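PDB 4WXA: EKC/KEOPS complex subunit PCC1 from Saccharomyces cerevisiae, which serves as the dimerization module of the EKC/KEOPS complex, which is required to form the threonylcarbamoyl group on adenosine 37 of tRNAs reading codons that begin with adenine. Local coordinates for residues Leu13-Pro18 against Ser72-Ile77. Sequence-based numbering, arbitrary orientation.
Sequences LELKIP and SIIDSI
No ring, amide or carboxylate faces another across this contact: Leu-15 and Ile-17 meet Ile-74 and Ile-77 through branched aliphatic chains alone, so the surfaces touch methyl to methyl and methyl to methylene. With CG anti to the backbone N (chi1 -180°) and CD2 anti to CA, the chain of Leu-15 is extended and crosses Ile-74 at a slant, CD2 lying against the CG1-CD1 arm, 3.9 Å from CG1 of Ile-74 and 4.1 Å from its CD1. Ile-74 leaves the helix off to one side and swings its CG1 branch in to meet that methyl. One turn further along, the CB of Ile-77 is directed toward the strand. Its CD1 meets CD1 of Ile-17 tip to tip at 3.8 Å and also touches Leu-15 CD2 at 4.2 Å, so one isoleucine methyl spans two alternate strand residues.

The axes of segments 13-18 and 72-77 run nearly parallel, 9° apart, and approach to 11.9 Å, bridged by side chains from both. Here the long helix 63-88 packs on one face of the antiparallel sheet, backing strand 11-18, the edge at which the sheet continues into GON7; the contact thus lies beside the Gon7-Pcc1 interface. Leu-15 is hydrogen-bonded through its backbone to Val-56 of the neighbouring strand, and Val-5 of the GON7 chain packs on it. Leu-32, from a loop of the same chain, adds to the cover over Ile-77.

With no hydrogen bond or charge pair between the segments, strand and helix are held here by dispersion forces and the exclusion of water, and side-chain shape sets how they fit.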
loop_
_atom_site.group_PDB
_atom_site.type_symbol
_atom_site.label_atom_id
_atom_site.label_comp_id
_atom_site.label_asym_id
_atom_site.label_seq_id
_atom_site.Cartn_x
_atom_site.Cartn_y
_atom_site.Cartn_z
ATOM N N LEU A 13 4.874 1.580 -4.511
ATOM C CA LEU A 13 3.577 1.314 -5.021
ATOM C C LEU A 13 2.785 2.629 -5.188
ATOM O O LEU A 13 2.873 3.539 -4.372
ATOM C CB LEU A 13 2.882 0.420 -4.044
ATOM C CG LEU A 13 1.534 -0.149 -4.499
ATOM C CD1 LEU A 13 1.385 -1.446 -3.827
ATOM C CD2 LEU A 13 0.376 0.684 -4.055
ATOM N N GLU A 14 2.032 2.734 -6.257
ATOM C CA GLU A 14 1.172 3.910 -6.451
ATOM C C GLU A 14 -0.234 3.451 -6.649
ATOM O O GLU A 14 -0.577 2.580 -7.456
ATOM C CB GLU A 14 1.642 4.808 -7.571
ATOM C CG GLU A 14 0.553 5.776 -8.003
ATOM C CD GLU A 14 1.070 7.106 -8.510
ATOM O OE1 GLU A 14 1.666 7.141 -9.606
ATOM O OE2 GLU A 14 0.839 8.133 -7.841
ATOM N N LEU A 15 -1.065 4.060 -5.871
ATOM C CA LEU A 15 -2.450 3.771 -5.892
ATOM C C LEU A 15 -3.254 4.961 -6.483
ATOM O O LEU A 15 -3.033 6.116 -6.098
ATOM C CB LEU A 15 -2.791 3.542 -4.472
ATOM C CG LEU A 15 -4.231 3.205 -4.168
ATOM C CD1 LEU A 15 -4.687 1.907 -4.823
ATOM C CD2 LEU A 15 -4.335 3.041 -2.652
ATOM N N LYS A 16 -4.120 4.715 -7.463
ATOM C CA LYS A 16 -4.958 5.841 -8.060
ATOM C C LYS A 16 -6.439 5.589 -7.847
ATOM O O LYS A 16 -6.944 4.523 -8.202
ATOM C CB LYS A 16 -4.707 5.999 -9.532
ATOM C CG LYS A 16 -3.256 5.882 -9.969
ATOM C CD LYS A 16 -3.184 6.238 -11.429
ATOM C CE LYS A 16 -1.789 6.501 -11.922
ATOM N NZ LYS A 16 -0.958 5.276 -12.037
ATOM N N ILE A 17 -7.134 6.548 -7.248
ATOM C CA ILE A 17 -8.499 6.322 -6.818
ATOM C C ILE A 17 -9.450 7.364 -7.428
ATOM O O ILE A 17 -9.466 8.496 -7.008
ATOM C CB ILE A 17 -8.572 6.379 -5.293
ATOM C CG1 ILE A 17 -7.743 5.222 -4.700
ATOM C CG2 ILE A 17 -9.982 6.238 -4.752
ATOM C CD1 ILE A 17 -6.904 5.767 -3.585
ATOM N N PRO A 18 -10.259 6.964 -8.430
ATOM C CA PRO A 18 -11.166 7.875 -9.109
ATOM C C PRO A 18 -12.418 8.153 -8.345
ATOM O O PRO A 18 -13.208 7.272 -8.124
ATOM C CB PRO A 18 -11.494 7.190 -10.418
ATOM C CG PRO A 18 -10.666 5.984 -10.469
ATOM C CD PRO A 18 -10.138 5.686 -9.112
ATOM N N SER A 72 -3.098 -0.567 5.725
ATOM C CA SER A 72 -3.647 0.308 6.754
ATOM C C SER A 72 -4.216 1.612 6.145
ATOM O O SER A 72 -5.310 2.051 6.491
ATOM C CB SER A 72 -2.555 0.655 7.747
ATOM O OG SER A 72 -2.876 1.874 8.373
ATOM N N ILE A 73 -3.480 2.215 5.228
ATOM C CA ILE A 73 -3.932 3.414 4.595
ATOM C C ILE A 73 -5.135 3.178 3.717
ATOM O O ILE A 73 -6.100 3.958 3.744
ATOM C CB ILE A 73 -2.781 4.134 3.896
ATOM C CG1 ILE A 73 -1.867 4.656 5.026
ATOM C CG2 ILE A 73 -3.262 5.274 2.954
ATOM C CD1 ILE A 73 -0.782 5.542 4.543
ATOM N N ILE A 74 -5.124 2.089 2.983
ATOM C CA ILE A 74 -6.295 1.710 2.231
ATOM C C ILE A 74 -7.521 1.605 3.133
ATOM O O ILE A 74 -8.623 1.950 2.714
ATOM C CB ILE A 74 -6.072 0.434 1.454
ATOM C CG1 ILE A 74 -5.066 0.717 0.330
ATOM C CG2 ILE A 74 -7.374 -0.064 0.855
ATOM C CD1 ILE A 74 -4.739 -0.494 -0.571
ATOM N N ASP A 75 -7.347 1.185 4.373
ATOM C CA ASP A 75 -8.506 1.126 5.278
ATOM C C ASP A 75 -9.053 2.518 5.520
ATOM O O ASP A 75 -10.250 2.730 5.501
ATOM C CB ASP A 75 -8.161 0.469 6.624
ATOM C CG ASP A 75 -8.213 -1.094 6.578
ATOM O OD1 ASP A 75 -8.842 -1.712 5.665
ATOM O OD2 ASP A 75 -7.629 -1.702 7.501
ATOM N N SER A 76 -8.165 3.469 5.737
ATOM C CA SER A 76 -8.607 4.852 5.960
ATOM C C SER A 76 -9.402 5.397 4.760
ATOM O O SER A 76 -10.433 6.043 4.903
ATOM C CB SER A 76 -7.394 5.740 6.254
ATOM O OG SER A 76 -6.952 5.459 7.556
ATOM N N ILE A 77 -8.907 5.090 3.583
ATOM C CA ILE A 77 -9.491 5.574 2.368
ATOM C C ILE A 77 -10.898 5.002 2.191
ATOM O O ILE A 77 -11.845 5.738 1.881
ATOM C CB ILE A 77 -8.634 5.220 1.174
ATOM C CG1 ILE A 77 -7.306 5.978 1.216
ATOM C CG2 ILE A 77 -9.395 5.550 -0.088
ATOM C CD1 ILE A 77 -6.300 5.459 0.152
#